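Local coordinates for geranyltranstransferase (Methylococcus capsulatus, PDB 3TS7), which probably makes farnesyl diphosphate by adding isopentenyl diphosphate to geranyl diphosphate, with magnesium as its cofactor, at residues 56-61 with 74-79; 175-180 with 254-259; 191-196 with 217-222. One frame throughout, in Å; residues are numbered along the deposited sequence.

All three contacts lie in the helical polyprenyl synthetase region. Contact 1 joins helices 53-65 and 73-90, which are neighbours in sequence, and it closes before the other two begin. Contacts 2 and 3 share helix 177-201: contact 3 pairs its middle with helix 208-237 near the centre of the chain, whereas contact 2 packs its first turn against residues 254-259. Along the chain, both segments of contact 3 fall between those of contact 2, their centres about 20 Å apart. Contacts 1 and 3, with centres about 11 Å apart, touch through Thr58 OG1 and Ser195 O and through packing such as Leu57 on Ile192; contact 2 lies toward the periphery, about 30 Å from contact 1 between centres.

Contact 1 (56-61 with 74-79); sequences LLTYAT and GPACAV
Thr58 faces Ala76 where helices 53-65 and 73-90 run nearly antiparallel, their local axes 9.0 Å apart and inclined at 157°. The CA atoms of Thr58 and Ala76 come within 5.8 Å, a spacing that suits one small side chain on each helix. Starting at CB, the threonine lies against the methyl of its partner, Thr58 CB being 4.1 Å from Ala76 CB. From there the side chain forks. CG2, anti to the backbone N, reaches over the start of the opposing segment, 4.1 Å from Ala76 N, and brushes the ring of Pro75 at CB. OG1 takes the other branch, anti to the carbonyl carbon (chi1 -58°), and approaches Val79 CG2 at 4.0 Å. In that position it also hydrogen-bonds to Arg54 O one turn earlier and to Ser195 O on helix 177-201. Both are carbonyl oxygens, so the one hydroxyl proton is probably shared or alternates between them.

Beside this pair, Tyr59 bends its ring across so that the Ala76 methyl rests over one face, offset toward the rim. The CH-pi distance from Ala76 CB to the ring centroid is 4.2 Å. Tyr59 OH passes on to a hydrogen bond with Asp73, at the start of helix 73-90, which holds the ring in place over the alanine.

The buried contact is flanked by helix 5-27, whose Phe12 touches Tyr59, by helix 288-298, which touches Leu57 and Ala60, and by helix 177-201, which touches Leu57, Thr61 and Val79.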
ATOM      1  N   LEU B  56       1.221   8.485  18.669  1.00 40.43           N
ATOM      2  CA  LEU B  56       1.784   9.017  19.922  1.00 38.56           C
ATOM      3  C   LEU B  56       3.297   9.034  19.838  1.00 35.93           C
ATOM      4  O   LEU B  56       3.918  10.039  20.168  1.00 31.11           O
ATOM      5  CB  LEU B  56       1.336   8.210  21.129  1.00 36.51           C
ATOM      6  CG  LEU B  56      -0.117   8.358  21.573  1.00 45.33           C
ATOM      7  CD1 LEU B  56      -0.441   7.311  22.633  1.00 46.16           C
ATOM      8  CD2 LEU B  56      -0.400   9.751  22.070  1.00 41.15           C
ATOM      9  N   LEU B  57       3.883   7.937  19.355  1.00 34.37           N
ATOM     10  CA  LEU B  57       5.319   7.904  19.094  1.00 33.99           C
ATOM     11  C   LEU B  57       5.760   8.989  18.118  1.00 36.44           C
ATOM     12  O   LEU B  57       6.777   9.617  18.339  1.00 33.71           O
ATOM     13  CB  LEU B  57       5.751   6.539  18.569  1.00 35.67           C
ATOM     14  CG  LEU B  57       5.771   5.462  19.653  1.00 44.36           C
ATOM     15  CD1 LEU B  57       5.871   4.096  18.998  1.00 33.18           C
ATOM     16  CD2 LEU B  57       6.937   5.715  20.607  1.00 41.71           C
ATOM     17  N   THR B  58       5.005   9.207  17.035  1.00 31.07           N
ATOM     18  CA  THR B  58       5.349  10.284  16.098  1.00 31.11           C
ATOM     19  C   THR B  58       5.285  11.669  16.783  1.00 28.88           C
ATOM     20  O   THR B  58       6.245  12.441  16.715  1.00 33.75           O
ATOM     21  CB  THR B  58       4.453  10.252  14.835  1.00 32.10           C
ATOM     22  OG1 THR B  58       4.594   8.970  14.199  1.00 30.79           O
ATOM     23  CG2 THR B  58       4.891  11.330  13.852  1.00 30.71           C
ATOM     24  N   TYR B  59       4.169  11.958  17.442  1.00 28.91           N
ATOM     25  CA  TYR B  59       4.000  13.252  18.095  1.00 36.58           C
ATOM     26  C   TYR B  59       5.010  13.438  19.238  1.00 36.69           C
ATOM     27  O   TYR B  59       5.617  14.495  19.359  1.00 32.41           O
ATOM     28  CB  TYR B  59       2.569  13.426  18.607  1.00 40.14           C
ATOM     29  CG  TYR B  59       1.503  13.655  17.530  1.00 37.16           C
ATOM     30  CD1 TYR B  59       1.627  14.682  16.583  1.00 39.86           C
ATOM     31  CD2 TYR B  59       0.355  12.866  17.500  1.00 39.80           C
ATOM     32  CE1 TYR B  59       0.626  14.894  15.614  1.00 38.43           C
ATOM     33  CE2 TYR B  59      -0.636  13.064  16.551  1.00 42.35           C
ATOM     34  CZ  TYR B  59      -0.497  14.081  15.617  1.00 39.57           C
ATOM     35  OH  TYR B  59      -1.507  14.236  14.698  1.00 41.77           O
ATOM     36  N   ALA B  60       5.221  12.401  20.046  1.00 38.06           N
ATOM     37  CA  ALA B  60       6.157  12.515  21.180  1.00 35.31           C
ATOM     38  C   ALA B  60       7.586  12.692  20.727  1.00 32.21           C
ATOM     39  O   ALA B  60       8.320  13.470  21.320  1.00 35.74           O
ATOM     40  CB  ALA B  60       6.035  11.308  22.124  1.00 34.97           C
ATOM     41  N   THR B  61       7.983  11.976  19.677  1.00 28.82           N
ATOM     42  CA  THR B  61       9.318  12.138  19.108  1.00 30.88           C
ATOM     43  C   THR B  61       9.505  13.556  18.557  1.00 35.43           C
ATOM     44  O   THR B  61      10.530  14.179  18.789  1.00 34.04           O
ATOM     45  CB  THR B  61       9.579  11.110  17.980  1.00 29.79           C
ATOM     46  OG1 THR B  61       9.474   9.789  18.525  1.00 40.19           O
ATOM     47  CG2 THR B  61      10.947  11.296  17.357  1.00 29.97           C
ATOM     48  N   GLY B  74       0.386  14.661   9.190  1.00 37.59           N
ATOM     49  CA  GLY B  74       0.460  13.815   8.004  1.00 36.07           C
ATOM     50  C   GLY B  74       1.178  12.498   8.242  1.00 38.03           C
ATOM     51  O   GLY B  74       0.576  11.441   8.054  1.00 35.16           O
ATOM     52  N   PRO B  75       2.453  12.550   8.695  1.00 37.23           N
ATOM     53  CA  PRO B  75       3.162  11.297   9.007  1.00 34.72           C
ATOM     54  C   PRO B  75       2.485  10.452  10.085  1.00 31.90           C
ATOM     55  O   PRO B  75       2.493   9.233   9.962  1.00 37.28           O
ATOM     56  CB  PRO B  75       4.534  11.789   9.449  1.00 32.64           C
ATOM     57  CG  PRO B  75       4.724  13.010   8.671  1.00 33.72           C
ATOM     58  CD  PRO B  75       3.389  13.687   8.735  1.00 27.69           C
ATOM     59  N   ALA B  76       1.855  11.076  11.085  1.00 32.18           N
ATOM     60  CA  ALA B  76       1.148  10.323  12.135  1.00 31.64           C
ATOM     61  C   ALA B  76      -0.053   9.571  11.573  1.00 38.75           C
ATOM     62  O   ALA B  76      -0.263   8.410  11.912  1.00 38.61           O
ATOM     63  CB  ALA B  76       0.731  11.216  13.306  1.00 28.75           C
ATOM     64  N   CYS B  77      -0.828  10.227  10.705  1.00 35.74           N
ATOM     65  CA  CYS B  77      -1.944   9.564  10.027  1.00 33.94           C
ATOM     66  C   CYS B  77      -1.495   8.450   9.097  1.00 26.30           C
ATOM     67  O   CYS B  77      -2.190   7.454   9.000  1.00 33.55           O
ATOM     68  CB  CYS B  77      -2.756  10.564   9.197  1.00 40.59           C
ATOM     69  SG  CYS B  77      -3.637  11.751  10.186  1.00 43.19           S
ATOM     70  N   ALA B  78      -0.376   8.670   8.385  1.00 32.40           N
ATOM     71  CA  ALA B  78       0.187   7.706   7.432  1.00 32.82           C
ATOM     72  C   ALA B  78       0.538   6.408   8.125  1.00 36.97           C
ATOM     73  O   ALA B  78       0.176   5.335   7.629  1.00 31.30           O
ATOM     74  CB  ALA B  78       1.423   8.270   6.725  1.00 30.91           C
ATOM     75  N   VAL B  79       1.229   6.489   9.272  1.00 29.85           N
ATOM     76  CA  VAL B  79       1.566   5.248   9.993  1.00 37.69           C
ATOM     77  C   VAL B  79       0.344   4.580  10.579  1.00 28.62           C
ATOM     78  O   VAL B  79       0.289   3.362  10.630  1.00 36.18           O
ATOM     79  CB  VAL B  79       2.684   5.392  11.087  1.00 30.63           C
ATOM     80  CG1 VAL B  79       4.023   5.628  10.448  1.00 39.61           C
ATOM     81  CG2 VAL B  79       2.343   6.481  12.114  1.00 34.33           C
TER

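Contact 2 (175-180 with 254-259); sequences LDLPGL and PNYPAL
An apolar junction between two helix starts brings Leu175, Leu177 and Leu180 against Pro254, Tyr256 and Leu259 near the periphery of the bundle, about 22 Å from the centre of the chain. No hydrogen bond crosses it.

Leu180 is the central residue, buried and pointing toward the other segment. With its CG anti to the backbone N (chi1 176°), the side chain reaches over to residues 254-259 and sets CD2 almost squarely on the Tyr256 ring, 3.6 Å from CD2 to the ring centroid and 3° off the normal. This CH-pi contact is centred, so CD2 lies at much the same distance from all six ring carbons. The same methyl presses on the backbone ahead of the ring, 3.6 Å from Asn255 C, while CD1 turns to Pro254 O. Leu177 comes to the same ring at its edge, crossing at about a right angle, with Leu177 CD1 3.9 Å from Tyr256 CE1.

Leu259 fills the outer side, its two methyls straddling the turn into helix 177-201. Leu259 CD1 sits a tight 3.2 Å from Leu175 O, and CD2 is near Leu177 N. Leu175 CD1 also packs on Pro254 CG, 3.8 Å away. The contact also buries Leu175 N, which has no polar partner in the model.

Asp176 and Asn255 stand at the N-cap positions of their helices, and Asn255 OD1 accepts from Ala258 N (3.0 Å), the donor lying above the carbonyl plane. Helix 208-237 backs the junction: Leu223 and Ile227 touch Tyr256, and Asp230, in the DDxxD sequence motif, accepts a hydrogen bond from Tyr256 N. Helix 262-279 adds Lys268 beside Leu177.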
ATOM      1  N   LEU B 175      10.867 -21.785  17.831  1.00 67.64           N
ATOM      2  CA  LEU B 175      11.926 -20.906  17.363  1.00 59.00           C
ATOM      3  C   LEU B 175      12.893 -20.645  18.502  1.00 53.85           C
ATOM      4  O   LEU B 175      12.507 -20.675  19.656  1.00 57.16           O
ATOM      5  CB  LEU B 175      11.327 -19.579  16.889  1.00 60.45           C
ATOM      6  CG  LEU B 175      10.245 -19.581  15.801  1.00 56.27           C
ATOM      7  CD1 LEU B 175       9.629 -18.191  15.677  1.00 44.99           C
ATOM      8  CD2 LEU B 175      10.825 -20.031  14.474  1.00 56.87           C
ATOM      9  N   ASP B 176      14.149 -20.386  18.168  1.00 53.56           N
ATOM     10  CA  ASP B 176      15.145 -19.882  19.111  1.00 56.51           C
ATOM     11  C   ASP B 176      14.822 -18.435  19.518  1.00 54.43           C
ATOM     12  O   ASP B 176      13.851 -17.845  19.036  1.00 50.68           O
ATOM     13  CB  ASP B 176      16.523 -19.933  18.456  1.00 59.75           C
ATOM     14  CG  ASP B 176      16.541 -19.278  17.078  1.00 69.91           C
ATOM     15  OD1 ASP B 176      17.584 -18.710  16.699  1.00 78.32           O
ATOM     16  OD2 ASP B 176      15.511 -19.328  16.367  1.00 87.06           O
ATOM     17  N   LEU B 177      15.625 -17.865  20.414  1.00 54.06           N
ATOM     18  CA  LEU B 177      15.456 -16.456  20.786  1.00 47.28           C
ATOM     19  C   LEU B 177      15.673 -15.462  19.625  1.00 45.90           C
ATOM     20  O   LEU B 177      14.798 -14.618  19.401  1.00 43.77           O
ATOM     21  CB  LEU B 177      16.248 -16.069  22.055  1.00 45.04           C
ATOM     22  CG  LEU B 177      16.037 -14.630  22.582  1.00 51.59           C
ATOM     23  CD1 LEU B 177      14.571 -14.370  22.993  1.00 41.90           C
ATOM     24  CD2 LEU B 177      16.995 -14.302  23.734  1.00 46.16           C
ATOM     25  N   PRO B 178      16.805 -15.563  18.881  1.00 45.96           N
ATOM     26  CA  PRO B 178      16.969 -14.638  17.759  1.00 46.06           C
ATOM     27  C   PRO B 178      15.852 -14.774  16.719  1.00 51.07           C
ATOM     28  O   PRO B 178      15.460 -13.770  16.118  1.00 51.19           O
ATOM     29  CB  PRO B 178      18.307 -15.061  17.132  1.00 45.49           C
ATOM     30  CG  PRO B 178      19.039 -15.755  18.225  1.00 49.87           C
ATOM     31  CD  PRO B 178      17.985 -16.449  19.017  1.00 48.96           C
ATOM     32  N   GLY B 179      15.352 -15.998  16.534  1.00 42.52           N
ATOM     33  CA  GLY B 179      14.286 -16.292  15.583  1.00 39.44           C
ATOM     34  C   GLY B 179      12.941 -15.685  15.948  1.00 44.18           C
ATOM     35  O   GLY B 179      12.227 -15.161  15.078  1.00 37.65           O
ATOM     36  N   LEU B 180      12.583 -15.765  17.227  1.00 39.97           N
ATOM     37  CA  LEU B 180      11.347 -15.169  17.707  1.00 41.68           C
ATOM     38  C   LEU B 180      11.449 -13.640  17.714  1.00 42.31           C
ATOM     39  O   LEU B 180      10.482 -12.951  17.382  1.00 40.32           O
ATOM     40  CB  LEU B 180      10.985 -15.708  19.085  1.00 38.35           C
ATOM     41  CG  LEU B 180       9.771 -15.146  19.821  1.00 40.89           C
ATOM     42  CD1 LEU B 180       8.491 -15.447  19.049  1.00 40.47           C
ATOM     43  CD2 LEU B 180       9.699 -15.693  21.256  1.00 42.22           C
ATOM     44  N   PRO B 254       4.951 -19.955  19.208  1.00 65.01           N
ATOM     45  CA  PRO B 254       6.120 -19.646  20.041  1.00 61.61           C
ATOM     46  C   PRO B 254       5.973 -18.325  20.807  1.00 58.92           C
ATOM     47  O   PRO B 254       5.462 -17.342  20.274  1.00 53.70           O
ATOM     48  CB  PRO B 254       7.279 -19.586  19.035  1.00 61.19           C
ATOM     49  CG  PRO B 254       6.647 -19.347  17.712  1.00 65.87           C
ATOM     50  CD  PRO B 254       5.265 -19.923  17.766  1.00 66.21           C
ATOM     51  N   ASN B 255       6.384 -18.335  22.069  1.00 53.00           N
ATOM     52  CA  ASN B 255       6.300 -17.160  22.921  1.00 46.66           C
ATOM     53  C   ASN B 255       7.524 -17.086  23.822  1.00 52.39           C
ATOM     54  O   ASN B 255       8.298 -18.054  23.931  1.00 46.78           O
ATOM     55  CB  ASN B 255       4.994 -17.136  23.737  1.00 45.67           C
ATOM     56  CG  ASN B 255       4.825 -18.361  24.624  1.00 53.65           C
ATOM     57  OD1 ASN B 255       5.176 -18.341  25.801  1.00 48.09           O
ATOM     58  ND2 ASN B 255       4.298 -19.434  24.057  1.00 56.68           N
ATOM     59  N   TYR B 256       7.705 -15.927  24.446  1.00 47.06           N
ATOM     60  CA  TYR B 256       8.891 -15.671  25.249  1.00 47.29           C
ATOM     61  C   TYR B 256       8.982 -16.488  26.554  1.00 42.08           C
ATOM     62  O   TYR B 256      10.053 -17.024  26.842  1.00 42.70           O
ATOM     63  CB  TYR B 256       9.070 -14.166  25.504  1.00 43.17           C
ATOM     64  CG  TYR B 256       9.464 -13.362  24.280  1.00 40.13           C
ATOM     65  CD1 TYR B 256      10.810 -13.226  23.921  1.00 36.30           C
ATOM     66  CD2 TYR B 256       8.491 -12.736  23.481  1.00 39.53           C
ATOM     67  CE1 TYR B 256      11.188 -12.490  22.790  1.00 40.04           C
ATOM     68  CE2 TYR B 256       8.860 -11.985  22.338  1.00 36.43           C
ATOM     69  CZ  TYR B 256      10.214 -11.864  22.014  1.00 35.10           C
ATOM     70  OH  TYR B 256      10.613 -11.126  20.919  1.00 42.92           O
ATOM     71  N   PRO B 257       7.884 -16.577  27.350  1.00 40.82           N
ATOM     72  CA  PRO B 257       8.049 -17.400  28.559  1.00 42.34           C
ATOM     73  C   PRO B 257       8.180 -18.903  28.283  1.00 42.70           C
ATOM     74  O   PRO B 257       8.839 -19.590  29.052  1.00 46.78           O
ATOM     75  CB  PRO B 257       6.772 -17.120  29.362  1.00 40.72           C
ATOM     76  CG  PRO B 257       6.213 -15.848  28.785  1.00 42.78           C
ATOM     77  CD  PRO B 257       6.572 -15.902  27.349  1.00 42.45           C
ATOM     78  N   ALA B 258       7.573 -19.408  27.209  1.00 43.03           N
ATOM     79  CA  ALA B 258       7.760 -20.823  26.831  1.00 48.15           C
ATOM     80  C   ALA B 258       9.215 -21.104  26.483  1.00 47.33           C
ATOM     81  O   ALA B 258       9.774 -22.114  26.892  1.00 48.29           O
ATOM     82  CB  ALA B 258       6.847 -21.230  25.678  1.00 49.03           C
ATOM     83  N   LEU B 259       9.830 -20.181  25.758  1.00 35.86           N
ATOM     84  CA  LEU B 259      11.212 -20.295  25.350  1.00 36.26           C
ATOM     85  C   LEU B 259      12.233 -20.068  26.480  1.00 44.07           C
ATOM     86  O   LEU B 259      13.269 -20.739  26.534  1.00 43.03           O
ATOM     87  CB  LEU B 259      11.453 -19.272  24.254  1.00 39.32           C
ATOM     88  CG  LEU B 259      12.744 -19.343  23.473  1.00 56.56           C
ATOM     89  CD1 LEU B 259      12.832 -20.718  22.871  1.00 68.81           C
ATOM     90  CD2 LEU B 259      12.674 -18.275  22.398  1.00 55.02           C
TER

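Contact 3 (191-196 with 217-222); sequences LIRASV and YAKCIG
Arg193 and Lys219 lie side by side and point the same way, their stems in contact along most of their length. Lys219 is fully extended, whereas Arg193 bends at chi3 (78°), which lays one face of its guanidinium over the lysine chain. Lys219 CD sits 3.7 Å above that plane, toward the rim, and Arg193 NH2 is 3.8 Å from Lys219 CD. The charged ends come fairly close, Arg193 NH2 to Lys219 NZ being 4.5 Å, but the likely cost is eased by Asp215, which forms a salt bridge with Arg193 NH1. With the arginine cut back to an alanine, Asp215 would probably lose its cationic mate and the lysine stem its cover.

Inward from this pair, Ala218 presents its methyl to the other helix between Arg193 and Val196. Ala218 CB is 3.8 Å from Arg193 CG and 3.8 Å from Val196 CG2. The neighbouring Ile192 reaches both Ala218 O, with CG2, and Gly222, one turn further on, with CD1, which lies 4.1 Å from Gly222 CA.

The small Ala218 and Gly222 probably allow the local axes to come within 8.6 Å, inclined at 146°. Such close antiparallel packing of long helices builds the all-helical isoprenoid synthase fold, in which helix 208-237 carries the second aspartate-rich motif.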
ATOM      1  N   LEU B 191       7.259  -0.946  11.832  1.00 33.45           N
ATOM      2  CA  LEU B 191       6.299   0.163  11.737  1.00 30.99           C
ATOM      3  C   LEU B 191       6.396   1.105  12.943  1.00 35.68           C
ATOM      4  O   LEU B 191       6.131   2.301  12.822  1.00 35.02           O
ATOM      5  CB  LEU B 191       4.854  -0.331  11.559  1.00 31.77           C
ATOM      6  CG  LEU B 191       3.805   0.709  11.128  1.00 35.94           C
ATOM      7  CD1 LEU B 191       4.188   1.356   9.796  1.00 40.87           C
ATOM      8  CD2 LEU B 191       2.390   0.128  11.087  1.00 34.00           C
ATOM      9  N   ILE B 192       6.774   0.566  14.102  1.00 32.94           N
ATOM     10  CA  ILE B 192       6.994   1.390  15.299  1.00 32.60           C
ATOM     11  C   ILE B 192       8.218   2.272  15.099  1.00 28.87           C
ATOM     12  O   ILE B 192       8.171   3.477  15.363  1.00 31.08           O
ATOM     13  CB  ILE B 192       7.118   0.504  16.575  1.00 35.12           C
ATOM     14  CG1 ILE B 192       5.725   0.058  17.022  1.00 35.10           C
ATOM     15  CG2 ILE B 192       7.817   1.249  17.710  1.00 34.02           C
ATOM     16  CD1 ILE B 192       5.746  -1.195  17.879  1.00 38.47           C
ATOM     17  N   ARG B 193       9.306   1.689  14.597  1.00 23.55           N
ATOM     18  CA  ARG B 193      10.496   2.457  14.280  1.00 26.66           C
ATOM     19  C   ARG B 193      10.233   3.464  13.173  1.00 35.59           C
ATOM     20  O   ARG B 193      10.816   4.551  13.187  1.00 34.04           O
ATOM     21  CB  ARG B 193      11.644   1.541  13.864  1.00 28.34           C
ATOM     22  CG  ARG B 193      12.118   0.622  15.031  1.00 27.42           C
ATOM     23  CD  ARG B 193      12.845  -0.568  14.507  1.00 31.42           C
ATOM     24  NE  ARG B 193      14.211  -0.237  14.128  1.00 29.63           N
ATOM     25  CZ  ARG B 193      15.139  -1.142  13.836  1.00 37.51           C
ATOM     26  NH1 ARG B 193      16.358  -0.751  13.527  1.00 34.78           N
ATOM     27  NH2 ARG B 193      14.844  -2.445  13.861  1.00 41.48           N
ATOM     28  N   ALA B 194       9.356   3.112  12.224  1.00 28.31           N
ATOM     29  CA  ALA B 194       9.004   4.073  11.148  1.00 26.32           C
ATOM     30  C   ALA B 194       8.342   5.279  11.752  1.00 24.91           C
ATOM     31  O   ALA B 194       8.620   6.386  11.330  1.00 28.08           O
ATOM     32  CB  ALA B 194       8.055   3.426  10.103  1.00 29.02           C
ATOM     33  N   SER B 195       7.472   5.071  12.736  1.00 25.51           N
ATOM     34  CA  SER B 195       6.743   6.186  13.359  1.00 36.99           C
ATOM     35  C   SER B 195       7.683   7.222  13.973  1.00 40.07           C
ATOM     36  O   SER B 195       7.422   8.431  13.930  1.00 33.82           O
ATOM     37  CB  SER B 195       5.800   5.661  14.427  1.00 36.22           C
ATOM     38  OG  SER B 195       5.005   4.644  13.875  1.00 55.13           O
ATOM     39  N   VAL B 196       8.800   6.725  14.499  1.00 34.80           N
ATOM     40  CA  VAL B 196       9.800   7.560  15.124  1.00 32.58           C
ATOM     41  C   VAL B 196      10.678   8.223  14.071  1.00 33.21           C
ATOM     42  O   VAL B 196      10.958   9.424  14.168  1.00 32.96           O
ATOM     43  CB  VAL B 196      10.622   6.731  16.175  1.00 32.06           C
ATOM     44  CG1 VAL B 196      11.887   7.462  16.603  1.00 30.68           C
ATOM     45  CG2 VAL B 196       9.742   6.449  17.364  1.00 26.67           C
ATOM     46  N   TYR B 217      15.785   3.447  20.686  1.00 29.02           N
ATOM     47  CA  TYR B 217      14.671   3.585  21.636  1.00 27.92           C
ATOM     48  C   TYR B 217      13.426   2.874  21.094  1.00 31.68           C
ATOM     49  O   TYR B 217      12.734   2.123  21.818  1.00 31.89           O
ATOM     50  CB  TYR B 217      14.376   5.086  21.905  1.00 25.70           C
ATOM     51  CG  TYR B 217      13.069   5.369  22.582  1.00 33.44           C
ATOM     52  CD1 TYR B 217      12.967   5.383  23.979  1.00 33.57           C
ATOM     53  CD2 TYR B 217      11.920   5.626  21.839  1.00 29.81           C
ATOM     54  CE1 TYR B 217      11.761   5.637  24.600  1.00 29.50           C
ATOM     55  CE2 TYR B 217      10.714   5.884  22.453  1.00 38.94           C
ATOM     56  CZ  TYR B 217      10.638   5.901  23.831  1.00 37.90           C
ATOM     57  OH  TYR B 217       9.429   6.148  24.439  1.00 34.64           O
ATOM     58  N   ALA B 218      13.128   3.144  19.823  1.00 28.68           N
ATOM     59  CA  ALA B 218      11.938   2.589  19.161  1.00 31.70           C
ATOM     60  C   ALA B 218      11.992   1.052  19.075  1.00 26.78           C
ATOM     61  O   ALA B 218      11.021   0.360  19.451  1.00 29.35           O
ATOM     62  CB  ALA B 218      11.779   3.227  17.759  1.00 30.59           C
ATOM     63  N   LYS B 219      13.149   0.548  18.661  1.00 28.19           N
ATOM     64  CA  LYS B 219      13.406  -0.905  18.546  1.00 30.51           C
ATOM     65  C   LYS B 219      13.242  -1.623  19.891  1.00 34.17           C
ATOM     66  O   LYS B 219      12.558  -2.655  19.982  1.00 31.68           O
ATOM     67  CB  LYS B 219      14.809  -1.156  17.980  1.00 31.76           C
ATOM     68  CG  LYS B 219      15.146  -2.648  17.831  1.00 35.73           C
ATOM     69  CD  LYS B 219      16.513  -2.862  17.244  1.00 45.16           C
ATOM     70  CE  LYS B 219      16.728  -4.334  16.878  1.00 42.85           C
ATOM     71  NZ  LYS B 219      18.053  -4.502  16.231  1.00 46.39           N
ATOM     72  N   CYS B 220      13.831  -1.035  20.941  1.00 34.98           N
ATOM     73  CA  CYS B 220      13.774  -1.618  22.286  1.00 29.45           C
ATOM     74  C   CYS B 220      12.368  -1.582  22.879  1.00 29.57           C
ATOM     75  O   CYS B 220      11.932  -2.569  23.456  1.00 34.71           O
ATOM     76  CB  CYS B 220      14.815  -0.967  23.220  1.00 28.36           C
ATOM     77  SG  CYS B 220      16.514  -1.221  22.718  1.00 39.07           S
ATOM     78  N   ILE B 221      11.615  -0.485  22.724  1.00 29.39           N
ATOM     79  CA  ILE B 221      10.254  -0.533  23.267  1.00 32.64           C
ATOM     80  C   ILE B 221       9.333  -1.508  22.504  1.00 32.18           C
ATOM     81  O   ILE B 221       8.454  -2.133  23.105  1.00 38.09           O
ATOM     82  CB  ILE B 221       9.565   0.848  23.471  1.00 34.69           C
ATOM     83  CG1 ILE B 221       9.158   1.488  22.160  1.00 35.70           C
ATOM     84  CG2 ILE B 221      10.452   1.808  24.314  1.00 38.85           C
ATOM     85  CD1 ILE B 221       8.515   2.862  22.366  1.00 48.20           C
ATOM     86  N   GLY B 222       9.566  -1.636  21.197  1.00 40.30           N
ATOM     87  CA  GLY B 222       8.786  -2.534  20.348  1.00 37.60           C
ATOM     88  C   GLY B 222       8.980  -3.978  20.805  1.00 34.01           C
ATOM     89  O   GLY B 222       8.015  -4.718  20.963  1.00 42.59           O
TER